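Local coordinates for response regulator receiver domain protein (CheY) (Rhodospirillum rubrum, PDB 3HEB) that probably acts as a phosphorylation-controlled receiver in two-component signalling, at residues 73-78 with 105-110; 92-97 with 110-115. One frame throughout, in Å; residues are numbered along the deposited sequence.

Both interactions belong to the receiver domain and alternate along the chain: helix 74-83, strand 92-96, helix 101-109 and strand 114-117 follow one another. Interaction 1 packs the two helices against each other; interaction 2 pairs the two parallel strands. Their centres lie about 7 Å apart, and Leu-110 belongs to both ranges, packing in interaction 1 and leading into the turn of interaction 2. They also touch directly: Cys-107 SG comes within 3.8 Å of Tyr-115 CE1, and Cys-107 O probably accepts a hydrogen bond from Ala-112 N at 2.9 Å. Helix 101-109 thus packs against the strands it connects, and strand 114-117, outermost in this chain, makes backbone hydrogen bonds to the second subunit, which both interactions reach.

Interaction 1. Residues 73-78 with 105-110; sequences TGIDIL and QRCYDL
Ile-75 and Leu-78, one turn apart on helix 74-83, meet Cys-107 and Leu-110, spaced likewise near the end of helix 101-109. The two short helical segments run nearly parallel, with 22° between their directions and 10.2 Å between their axes, and the contact between them is apolar. The side chains of Ile-75 and Leu-110 cross at about a right angle, the branch methyl CG2 of Ile-75 touching CD2 of Leu-110 at 3.5 Å. The two branches of Ile-75 divide the work. With chi1 at -82°, CG1 lies beside the backbone N and reaches Cys-107 SG at 4.1 Å, while CG2 faces Leu-110; a beta-branched residue suits a place with two such neighbours. Leu-78 meets Leu-110 at a slant. Its CG stands anti to the backbone N (chi1 -162°), carrying both methyls across to the other helix: CD1 packs on Leu-110 CB at 3.6 Å and also comes near Cys-107 CB, whereas CD2 lies 3.5 Å from Leu-110 O. Cys-107, small and buried, lets the leucine methyl approach its backbone, with Leu-78 CD1 3.5 Å from Cys-107 O. At the outer margin the aliphatic part of Arg-106 passes Ile-75, its CD 4.2 Å from Ile-75 CD1. Leu-67, in the loop after strand 61-65, touches both Ile-75 and Cys-107. On another side of helix 101-109, Asp-109 forms a salt bridge to Arg-89 of the second subunit. This is packing of neighbouring helices lying on the same side of the central parallel sheet, as expected in the CheY-like receiver fold.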
# COMPACT_ATOMS: atom_id res chain seq x y z
N THR A 73 16.17 -11.77 8.39
CA THR A 73 15.65 -11.33 7.10
C THR A 73 14.39 -10.56 7.40
O THR A 73 13.60 -10.96 8.26
CB THR A 73 15.30 -12.50 6.17
OG1 THR A 73 14.75 -11.97 4.95
CG2 THR A 73 14.29 -13.44 6.83
N GLY A 74 14.20 -9.44 6.71
CA GLY A 74 13.03 -8.63 6.92
C GLY A 74 11.72 -9.34 6.65
O GLY A 74 10.67 -8.92 7.16
N ILE A 75 11.74 -10.39 5.83
CA ILE A 75 10.49 -11.09 5.55
C ILE A 75 9.89 -11.63 6.84
O ILE A 75 8.68 -11.57 7.04
CB ILE A 75 10.70 -12.25 4.53
CG1 ILE A 75 10.71 -11.67 3.12
CG2 ILE A 75 9.59 -13.28 4.66
CD1 ILE A 75 10.87 -12.72 2.03
N ASP A 76 10.73 -12.13 7.73
CA ASP A 76 10.21 -12.65 8.99
C ASP A 76 9.70 -11.55 9.91
O ASP A 76 8.81 -11.78 10.73
CB ASP A 76 11.27 -13.51 9.66
CG ASP A 76 11.52 -14.80 8.91
OD1 ASP A 76 10.53 -15.53 8.67
OD2 ASP A 76 12.67 -15.08 8.56
N ILE A 77 10.24 -10.35 9.77
CA ILE A 77 9.77 -9.23 10.57
C ILE A 77 8.35 -8.95 10.08
O ILE A 77 7.43 -8.76 10.88
CB ILE A 77 10.65 -7.96 10.37
CG1 ILE A 77 12.06 -8.20 10.95
CG2 ILE A 77 10.00 -6.76 11.04
CD1 ILE A 77 12.99 -7.01 10.86
N LEU A 78 8.19 -8.96 8.76
CA LEU A 78 6.91 -8.73 8.09
C LEU A 78 5.88 -9.75 8.56
O LEU A 78 4.75 -9.40 8.90
CB LEU A 78 7.08 -8.87 6.57
CG LEU A 78 6.08 -8.32 5.55
CD1 LEU A 78 6.27 -9.09 4.25
CD2 LEU A 78 4.65 -8.46 6.01
N GLN A 105 6.03 -11.38 -4.60
CA GLN A 105 4.79 -12.11 -4.36
C GLN A 105 4.70 -12.65 -2.94
O GLN A 105 3.62 -12.65 -2.33
CB GLN A 105 4.64 -13.26 -5.37
CG GLN A 105 4.88 -12.84 -6.82
CD GLN A 105 4.74 -13.99 -7.81
OE1 GLN A 105 5.20 -15.11 -7.56
NE2 GLN A 105 4.11 -13.70 -8.94
N ARG A 106 5.83 -13.10 -2.40
CA ARG A 106 5.85 -13.65 -1.05
C ARG A 106 5.55 -12.57 0.00
O ARG A 106 4.80 -12.81 0.96
CB ARG A 106 7.22 -14.30 -0.77
CG ARG A 106 7.20 -15.34 0.34
CD ARG A 106 8.58 -15.96 0.56
NE ARG A 106 8.53 -17.20 1.35
CZ ARG A 106 8.41 -18.42 0.83
NH1 ARG A 106 8.34 -18.59 -0.49
NH2 ARG A 106 8.35 -19.48 1.63
N CYS A 107 6.13 -11.39 -0.18
CA CYS A 107 5.91 -10.27 0.74
C CYS A 107 4.43 -9.90 0.75
O CYS A 107 3.82 -9.72 1.81
CB CYS A 107 6.76 -9.06 0.33
SG CYS A 107 8.55 -9.29 0.60
N TYR A 108 3.84 -9.78 -0.44
CA TYR A 108 2.42 -9.47 -0.48
C TYR A 108 1.62 -10.59 0.18
O TYR A 108 0.70 -10.33 0.95
CB TYR A 108 1.98 -9.24 -1.93
CG TYR A 108 2.40 -7.89 -2.48
CD1 TYR A 108 3.43 -7.78 -3.42
CD2 TYR A 108 1.75 -6.73 -2.07
CE1 TYR A 108 3.79 -6.53 -3.95
CE2 TYR A 108 2.11 -5.48 -2.58
CZ TYR A 108 3.13 -5.38 -3.52
OH TYR A 108 3.47 -4.15 -4.03
N ASP A 109 1.97 -11.85 -0.10
CA ASP A 109 1.26 -12.95 0.51
C ASP A 109 1.41 -12.86 2.02
O ASP A 109 0.47 -13.13 2.75
CB ASP A 109 1.78 -14.31 0.02
CG ASP A 109 1.44 -14.57 -1.44
OD1 ASP A 109 0.52 -13.90 -1.99
OD2 ASP A 109 2.08 -15.47 -2.03
N LEU A 110 2.60 -12.45 2.47
CA LEU A 110 2.86 -12.30 3.90
C LEU A 110 2.16 -11.07 4.49
O LEU A 110 2.18 -10.88 5.70
CB LEU A 110 4.36 -12.19 4.19
CG LEU A 110 5.18 -13.41 4.61
CD1 LEU A 110 4.28 -14.64 4.82
CD2 LEU A 110 6.25 -13.68 3.55

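Interaction 2. Residues 92-97 with 110-115; sequences VVILTT and LGANVY
Val-92 O accepts two backbone hydrogen bonds: from Val-114 N at 3.2 Å, and from Asn-113 N at 2.9 Å, in the carbonyl plane but with a bent N-H...O angle of 133°. Ile-94 N gives a straighter bond to Val-114 O, 2.8 Å and 162°. Val-93 with Val-114 and Ile-94 with Tyr-115 form parallel bridges, supplemented by a CA-H...O contact from Val-93 CA to Val-114 O.

Among the apolar contacts, Val-93 and Val-114 lie side by side on one face, beta-branched residues suited to extended chain. On the face bearing Ile-94 and Tyr-115, Ile-94 CG2 meets the ring obliquely, 3.6 Å from Tyr-115 CE1, and CG1 packs on Ala-112 CB, whose small methyl suits this buried place.

With chi1 at -176°, opposite the backbone N, the Tyr-115 ring is carried along strand 92-96 toward Thr-96, its hydroxyl hydrogen-bonded to Thr-98 O. Thr-96 OG1 hydrogen-bonds to Asp-66, the predicted phosphorylation site. Gly-111, at a positive phi where a side chain would be jammed against the preceding carbonyl O, closes helix 101-109 in a Schellman motif. Strand 92-96, helix 101-109 and strand 114-117 form a beta-alpha-beta crossover, and Thr-96 and Tyr-115 resemble the conserved switch pair of CheY-like receivers.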
# COMPACT_ATOMS: atom_id res chain seq x y z
N VAL A 92 2.95 -1.71 5.92
CA VAL A 92 4.35 -2.04 5.79
C VAL A 92 4.77 -1.84 4.35
O VAL A 92 4.16 -2.39 3.44
CB VAL A 92 4.62 -3.50 6.19
CG1 VAL A 92 6.10 -3.81 6.07
CG2 VAL A 92 4.14 -3.74 7.61
N VAL A 93 5.82 -1.05 4.16
CA VAL A 93 6.33 -0.79 2.83
C VAL A 93 7.70 -1.43 2.73
O VAL A 93 8.65 -1.03 3.40
CB VAL A 93 6.44 0.74 2.56
CG1 VAL A 93 7.14 1.00 1.24
CG2 VAL A 93 5.04 1.36 2.51
N ILE A 94 7.80 -2.47 1.90
CA ILE A 94 9.07 -3.15 1.72
C ILE A 94 9.90 -2.28 0.80
O ILE A 94 9.43 -1.86 -0.26
CB ILE A 94 8.90 -4.53 1.06
CG1 ILE A 94 8.03 -5.44 1.93
CG2 ILE A 94 10.26 -5.15 0.83
CD1 ILE A 94 8.62 -5.73 3.29
N LEU A 95 11.13 -2.02 1.20
CA LEU A 95 12.02 -1.21 0.40
C LEU A 95 13.36 -1.95 0.38
O LEU A 95 14.20 -1.82 1.28
CB LEU A 95 12.16 0.18 1.04
CG LEU A 95 13.00 1.25 0.35
CD1 LEU A 95 12.54 1.44 -1.09
CD2 LEU A 95 12.89 2.56 1.14
N THR A 96 13.54 -2.76 -0.66
CA THR A 96 14.76 -3.54 -0.76
C THR A 96 15.34 -3.59 -2.17
O THR A 96 14.73 -3.12 -3.13
CB THR A 96 14.48 -4.97 -0.29
OG1 THR A 96 15.72 -5.67 -0.13
CG2 THR A 96 13.58 -5.68 -1.29
N THR A 97 16.53 -4.18 -2.26
CA THR A 97 17.26 -4.29 -3.51
C THR A 97 16.68 -5.27 -4.54
O THR A 97 16.52 -4.92 -5.70
CB THR A 97 18.73 -4.69 -3.23
OG1 THR A 97 19.41 -3.59 -2.61
CG2 THR A 97 19.45 -5.05 -4.52
N LEU A 110 2.60 -12.45 2.47
CA LEU A 110 2.86 -12.30 3.90
C LEU A 110 2.16 -11.07 4.49
O LEU A 110 2.18 -10.88 5.70
CB LEU A 110 4.36 -12.19 4.19
CG LEU A 110 5.18 -13.41 4.61
CD1 LEU A 110 4.28 -14.64 4.82
CD2 LEU A 110 6.25 -13.68 3.55
N GLY A 111 1.58 -10.24 3.63
CA GLY A 111 0.86 -9.06 4.10
C GLY A 111 1.43 -7.67 3.88
O GLY A 111 0.87 -6.69 4.40
N ALA A 112 2.51 -7.54 3.14
CA ALA A 112 3.09 -6.22 2.89
C ALA A 112 2.08 -5.36 2.15
O ALA A 112 1.42 -5.83 1.22
CB ALA A 112 4.36 -6.34 2.08
N ASN A 113 1.95 -4.10 2.55
CA ASN A 113 1.01 -3.19 1.90
C ASN A 113 1.54 -2.73 0.55
O ASN A 113 0.78 -2.56 -0.39
CB ASN A 113 0.78 -1.96 2.78
CG ASN A 113 0.04 -2.28 4.06
OD1 ASN A 113 -1.18 -2.09 4.18
ND2 ASN A 113 0.78 -2.80 5.04
N VAL A 114 2.85 -2.52 0.50
CA VAL A 114 3.53 -2.05 -0.70
C VAL A 114 4.95 -2.60 -0.75
O VAL A 114 5.58 -2.83 0.29
CB VAL A 114 3.60 -0.50 -0.72
CG1 VAL A 114 4.35 -0.01 -1.96
CG2 VAL A 114 2.20 0.08 -0.66
N TYR A 115 5.44 -2.81 -1.96
CA TYR A 115 6.78 -3.30 -2.17
C TYR A 115 7.45 -2.38 -3.19
O TYR A 115 6.91 -2.11 -4.28
CB TYR A 115 6.75 -4.73 -2.71
CG TYR A 115 8.13 -5.35 -2.85
CD1 TYR A 115 8.52 -6.42 -2.05
CD2 TYR A 115 9.03 -4.88 -3.81
CE1 TYR A 115 9.76 -7.01 -2.19
CE2 TYR A 115 10.27 -5.46 -3.96
CZ TYR A 115 10.63 -6.53 -3.15
OH TYR A 115 11.86 -7.14 -3.31